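Local coordinates for protein phosphoserine phosphatase RsbX (PDB 3W42) that dephosphorylates the stressosome protein RsbS and so acts as a negative regulator of sigma-B in the general stress response of Bacillus subtilis, at residues Tyr145-Leu158 and Arg187-Ser199. Sequence-based numbering, arbitrary orientation.
Sequences YEKGSKFIIHTDGL and RKDDLTYILGQLS
Phe151 pairs with Gly196 and Ile153 with Ile194, each through two backbone hydrogen bonds, where strands 150-154 and 191-198 run antiparallel in one sheet of the PPM-type phosphatase sandwich. Gly148 N to Leu198 O and Thr155 N to Thr192 O extend the ladder at its two ends. The Phe151 ring lies across the neighbouring strand, with Gly196 CA 3.7 Å above its plane, toward the rim. A chi1 of 69° sets CG between the backbone N and carbonyl carbon and brings the ring there. Leu198 CD1 meets the edge of this ring and sits over the centre of the Tyr145 face, 3.8 Å from the centroid. Phe151, Ile153 and Ile194 face strands 37-45 and 88-96 of the other sheet. On the opposite face, Ile152 CB packs against Leu195 CD2 at 3.8 Å, and Leu195 also packs against helix 173-179. Past the strands, Asp156 OD1 and Asp189 OD2 approach to 2.8 Å, their carboxylate planes 62° apart. Both bind manganese, as does Asp44. The pairing of the strands sets the loops that carry Asp156 and Asp189 side by side. The manganese they share probably offsets the repulsion between their oxygens.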
loop_
_atom_site.group_PDB
_atom_site.type_symbol
_atom_site.label_atom_id
_atom_site.label_comp_id
_atom_site.label_asym_id
_atom_site.label_seq_id
_atom_site.Cartn_x
_atom_site.Cartn_y
_atom_site.Cartn_z
ATOM N N TYR A 145 3.262 -5.855 15.891
ATOM C CA TYR A 145 4.464 -6.224 15.167
ATOM C C TYR A 145 5.642 -6.214 16.145
ATOM O O TYR A 145 5.684 -5.479 17.092
ATOM C CB TYR A 145 4.742 -5.359 13.921
ATOM C CG TYR A 145 5.068 -3.932 14.229
ATOM C CD1 TYR A 145 6.361 -3.508 14.467
ATOM C CD2 TYR A 145 4.068 -2.974 14.267
ATOM C CE1 TYR A 145 6.671 -2.221 14.723
ATOM C CE2 TYR A 145 4.390 -1.620 14.588
ATOM C CZ TYR A 145 5.660 -1.245 14.778
ATOM O OH TYR A 145 5.932 0.073 15.033
ATOM N N GLU A 146 6.647 -6.980 15.829
ATOM C CA GLU A 146 7.928 -6.995 16.541
ATOM C C GLU A 146 8.946 -6.096 15.906
ATOM O O GLU A 146 8.940 -5.879 14.674
ATOM C CB GLU A 146 8.502 -8.385 16.663
ATOM C CG GLU A 146 7.634 -9.287 17.487
ATOM C CD GLU A 146 8.272 -10.536 17.927
ATOM O OE1 GLU A 146 8.319 -11.406 17.028
ATOM O OE2 GLU A 146 8.574 -10.724 19.136
ATOM N N LYS A 147 9.810 -5.526 16.731
ATOM C CA LYS A 147 10.877 -4.730 16.201
ATOM C C LYS A 147 11.640 -5.514 15.109
ATOM O O LYS A 147 11.901 -6.706 15.205
ATOM C CB LYS A 147 11.818 -4.193 17.276
ATOM C CG LYS A 147 12.565 -5.244 18.048
ATOM C CD LYS A 147 13.668 -4.597 18.918
ATOM C CE LYS A 147 14.364 -5.586 19.864
ATOM N NZ LYS A 147 13.499 -6.138 20.876
ATOM N N GLY A 148 11.992 -4.814 14.019
ATOM C CA GLY A 148 12.677 -5.427 12.934
ATOM C C GLY A 148 11.798 -5.870 11.785
ATOM O O GLY A 148 12.321 -6.304 10.748
ATOM N N SER A 149 10.501 -5.827 11.965
ATOM C CA SER A 149 9.574 -6.192 10.897
ATOM C C SER A 149 9.751 -5.341 9.669
ATOM O O SER A 149 10.084 -4.155 9.766
ATOM C CB SER A 149 8.133 -6.101 11.402
ATOM O OG SER A 149 7.873 -7.033 12.448
ATOM N N LYS A 150 9.530 -5.945 8.501
ATOM C CA LYS A 150 9.656 -5.280 7.215
ATOM C C LYS A 150 8.390 -5.583 6.394
ATOM O O LYS A 150 7.917 -6.732 6.433
ATOM C CB LYS A 150 10.893 -5.762 6.456
ATOM C CG LYS A 150 12.178 -5.322 7.089
ATOM C CD LYS A 150 13.443 -6.005 6.641
ATOM C CE LYS A 150 13.616 -7.341 7.365
ATOM N NZ LYS A 150 14.717 -8.121 6.864
ATOM N N PHE A 151 7.863 -4.622 5.660
ATOM C CA PHE A 151 6.635 -4.818 4.948
ATOM C C PHE A 151 6.680 -4.217 3.548
ATOM O O PHE A 151 7.465 -3.287 3.286
ATOM C CB PHE A 151 5.412 -4.363 5.703
ATOM C CG PHE A 151 5.289 -2.860 5.891
ATOM C CD1 PHE A 151 4.756 -2.078 4.898
ATOM C CD2 PHE A 151 5.716 -2.250 7.057
ATOM C CE1 PHE A 151 4.661 -0.634 5.105
ATOM C CE2 PHE A 151 5.591 -0.858 7.218
ATOM C CZ PHE A 151 5.068 -0.073 6.260
ATOM N N ILE A 152 5.769 -4.655 2.717
ATOM C CA ILE A 152 5.478 -4.048 1.431
ATOM C C ILE A 152 3.993 -3.983 1.214
ATOM O O ILE A 152 3.256 -4.929 1.581
ATOM C CB ILE A 152 6.182 -4.804 0.293
ATOM C CG1 ILE A 152 6.077 -4.051 -1.058
ATOM C CG2 ILE A 152 5.667 -6.235 0.135
ATOM C CD1 ILE A 152 6.903 -4.680 -2.192
ATOM N N ILE A 153 3.530 -2.934 0.575
ATOM C CA ILE A 153 2.202 -2.831 -0.035
ATOM C C ILE A 153 2.421 -2.585 -1.512
ATOM O O ILE A 153 3.187 -1.658 -1.842
ATOM C CB ILE A 153 1.351 -1.691 0.547
ATOM C CG1 ILE A 153 1.178 -1.870 2.067
ATOM C CG2 ILE A 153 0.004 -1.628 -0.120
ATOM C CD1 ILE A 153 0.575 -0.601 2.746
ATOM N N HIS A 154 1.813 -3.344 -2.410
ATOM C CA HIS A 154 2.085 -3.158 -3.843
ATOM C C HIS A 154 0.879 -3.387 -4.705
ATOM O O HIS A 154 -0.005 -4.233 -4.409
ATOM C CB HIS A 154 3.230 -4.057 -4.286
ATOM C CG HIS A 154 2.965 -5.521 -4.301
ATOM N ND1 HIS A 154 2.327 -6.141 -5.355
ATOM C CD2 HIS A 154 3.268 -6.535 -3.442
ATOM C CE1 HIS A 154 2.268 -7.463 -5.095
ATOM N NE2 HIS A 154 2.841 -7.723 -3.939
ATOM N N THR A 155 0.795 -2.665 -5.809
ATOM C CA THR A 155 -0.182 -2.910 -6.835
ATOM C C THR A 155 0.161 -4.162 -7.658
ATOM O O THR A 155 1.289 -4.691 -7.603
ATOM C CB THR A 155 -0.448 -1.676 -7.705
ATOM O OG1 THR A 155 0.759 -1.376 -8.403
ATOM C CG2 THR A 155 -0.952 -0.490 -6.906
ATOM N N ASP A 156 -0.799 -4.545 -8.463
ATOM C CA ASP A 156 -0.641 -5.714 -9.326
ATOM C C ASP A 156 0.383 -5.578 -10.427
ATOM O O ASP A 156 0.752 -6.545 -11.023
ATOM C CB ASP A 156 -2.012 -6.148 -9.864
ATOM C CG ASP A 156 -2.654 -5.150 -10.801
ATOM O OD1 ASP A 156 -2.076 -4.073 -11.023
ATOM O OD2 ASP A 156 -3.774 -5.487 -11.300
ATOM N N GLY A 157 0.915 -4.396 -10.646
ATOM C CA GLY A 157 2.014 -4.226 -11.589
ATOM C C GLY A 157 3.305 -4.862 -11.098
ATOM O O GLY A 157 4.192 -5.069 -11.913
ATOM N N LEU A 158 3.459 -5.142 -9.801
ATOM C CA LEU A 158 4.602 -5.819 -9.262
ATOM C C LEU A 158 4.214 -7.315 -9.099
ATOM O O LEU A 158 3.356 -7.664 -8.318
ATOM C CB LEU A 158 4.978 -5.272 -7.896
ATOM C CG LEU A 158 6.208 -5.916 -7.279
ATOM C CD1 LEU A 158 7.454 -5.686 -8.006
ATOM C CD2 LEU A 158 6.362 -5.474 -5.836
ATOM N N ARG A 187 7.680 -2.969 -17.307
ATOM C CA ARG A 187 6.668 -1.929 -17.318
ATOM C C ARG A 187 5.396 -2.335 -18.051
ATOM O O ARG A 187 4.744 -1.528 -18.751
ATOM C CB ARG A 187 7.289 -0.627 -17.892
ATOM C CG ARG A 187 8.506 -0.149 -17.133
ATOM C CD ARG A 187 9.084 1.143 -17.707
ATOM N NE ARG A 187 8.113 2.180 -17.609
ATOM C CZ ARG A 187 8.285 3.408 -18.080
ATOM N NH1 ARG A 187 9.423 3.763 -18.666
ATOM N NH2 ARG A 187 7.286 4.250 -17.957
ATOM N N LYS A 188 4.948 -3.545 -17.804
ATOM C CA LYS A 188 3.727 -3.997 -18.416
ATOM C C LYS A 188 2.455 -3.313 -17.828
ATOM O O LYS A 188 1.425 -3.184 -18.504
ATOM C CB LYS A 188 3.658 -5.499 -18.261
ATOM C CG LYS A 188 2.480 -6.104 -18.722
ATOM C CD LYS A 188 2.840 -7.487 -19.274
ATOM C CE LYS A 188 4.353 -7.614 -19.733
ATOM N NZ LYS A 188 4.965 -6.443 -20.496
ATOM N N ASP A 189 2.493 -2.875 -16.589
ATOM C CA ASP A 189 1.433 -2.135 -15.972
ATOM C C ASP A 189 2.099 -1.031 -15.150
ATOM O O ASP A 189 3.289 -1.097 -14.877
ATOM C CB ASP A 189 0.600 -3.061 -15.029
ATOM C CG ASP A 189 -0.673 -2.428 -14.463
ATOM O OD1 ASP A 189 -1.129 -1.387 -15.010
ATOM O OD2 ASP A 189 -1.238 -3.015 -13.502
ATOM N N ASP A 190 1.314 -0.034 -14.703
ATOM C CA ASP A 190 1.733 0.814 -13.613
ATOM C C ASP A 190 2.162 -0.045 -12.434
ATOM O O ASP A 190 1.509 -1.066 -12.133
ATOM C CB ASP A 190 0.574 1.697 -13.186
ATOM C CG ASP A 190 0.039 2.623 -14.304
ATOM O OD1 ASP A 190 0.844 3.094 -15.120
ATOM O OD2 ASP A 190 -1.171 2.902 -14.270
ATOM N N LEU A 191 3.228 0.357 -11.789
ATOM C CA LEU A 191 3.804 -0.433 -10.680
ATOM C C LEU A 191 4.076 0.519 -9.558
ATOM O O LEU A 191 4.875 1.468 -9.710
ATOM C CB LEU A 191 5.080 -1.109 -11.174
ATOM C CG LEU A 191 5.712 -2.176 -10.316
ATOM C CD1 LEU A 191 6.736 -2.970 -11.121
ATOM C CD2 LEU A 191 6.352 -1.643 -9.087
ATOM N N THR A 192 3.457 0.274 -8.385
ATOM C CA THR A 192 3.605 1.067 -7.162
ATOM C C THR A 192 3.866 0.174 -6.027
ATOM O O THR A 192 3.153 -0.833 -5.849
ATOM C CB THR A 192 2.341 1.922 -6.911
ATOM O OG1 THR A 192 2.041 2.699 -8.050
ATOM C CG2 THR A 192 2.530 2.835 -5.752
ATOM N N TYR A 193 4.841 0.525 -5.185
ATOM C CA TYR A 193 4.983 -0.178 -3.915
ATOM C C TYR A 193 5.471 0.773 -2.859
ATOM O O TYR A 193 6.156 1.756 -3.123
ATOM C CB TYR A 193 5.879 -1.447 -4.013
ATOM C CG TYR A 193 7.289 -1.269 -4.467
ATOM C CD1 TYR A 193 8.290 -0.839 -3.624
ATOM C CD2 TYR A 193 7.651 -1.595 -5.762
ATOM C CE1 TYR A 193 9.616 -0.742 -4.079
ATOM C CE2 TYR A 193 8.956 -1.522 -6.188
ATOM C CZ TYR A 193 9.924 -1.093 -5.373
ATOM O OH TYR A 193 11.221 -1.030 -5.849
ATOM N N ILE A 194 5.118 0.443 -1.611
ATOM C CA ILE A 194 5.607 1.102 -0.416
ATOM C C ILE A 194 6.297 0.048 0.411
ATOM O O ILE A 194 5.704 -0.974 0.723
ATOM C CB ILE A 194 4.500 1.768 0.390
ATOM C CG1 ILE A 194 3.726 2.816 -0.400
ATOM C CG2 ILE A 194 5.060 2.333 1.704
ATOM C CD1 ILE A 194 2.604 3.523 0.367
ATOM N N LEU A 195 7.548 0.284 0.776
ATOM C CA LEU A 195 8.324 -0.536 1.665
ATOM C C LEU A 195 8.461 0.148 3.018
ATOM O O LEU A 195 8.705 1.377 3.068
ATOM C CB LEU A 195 9.715 -0.721 1.135
ATOM C CG LEU A 195 9.809 -1.589 -0.119
ATOM C CD1 LEU A 195 11.131 -1.549 -0.787
ATOM C CD2 LEU A 195 9.575 -3.180 0.406
ATOM N N GLY A 196 8.460 -0.614 4.100
ATOM C CA GLY A 196 8.777 -0.103 5.401
ATOM C C GLY A 196 9.630 -1.092 6.184
ATOM O O GLY A 196 9.501 -2.287 6.080
ATOM N N GLN A 197 10.518 -0.515 6.980
ATOM C CA GLN A 197 11.338 -1.240 7.952
ATOM C C GLN A 197 11.059 -0.585 9.300
ATOM O O GLN A 197 11.301 0.611 9.464
ATOM C CB GLN A 197 12.817 -1.208 7.583
ATOM C CG GLN A 197 13.682 -1.838 8.657
ATOM C CD GLN A 197 15.116 -1.913 8.220
ATOM O OE1 GLN A 197 15.725 -2.997 8.359
ATOM N NE2 GLN A 197 15.664 -0.849 7.762
ATOM N N LEU A 198 10.575 -1.394 10.254
ATOM C CA LEU A 198 10.076 -0.882 11.558
ATOM C C LEU A 198 11.070 -1.168 12.647
ATOM O O LEU A 198 11.542 -2.330 12.815
ATOM C CB LEU A 198 8.753 -1.613 11.877
ATOM C CG LEU A 198 7.599 -1.184 10.968
ATOM C CD1 LEU A 198 6.519 -2.206 10.907
ATOM C CD2 LEU A 198 7.022 0.170 11.484
ATOM N N SER A 199 11.375 -0.177 13.456
ATOM C CA SER A 199 12.263 -0.280 14.606
ATOM C C SER A 199 11.496 -0.828 15.839
ATOM O O SER A 199 12.209 -1.006 16.859
ATOM C CB SER A 199 12.875 1.091 14.900
ATOM O OG SER A 199 13.522 1.540 13.734
ATOM O OXT SER A 199 10.261 -0.947 15.775
HETATM O O HOH W 1 8.544 0.876 15.053
HETATM O O HOH W 2 14.675 -5.024 10.132
HETATM O O HOH W 3 16.703 -6.052 8.506
HETATM O O HOH W 4 4.518 -4.215 -14.555
#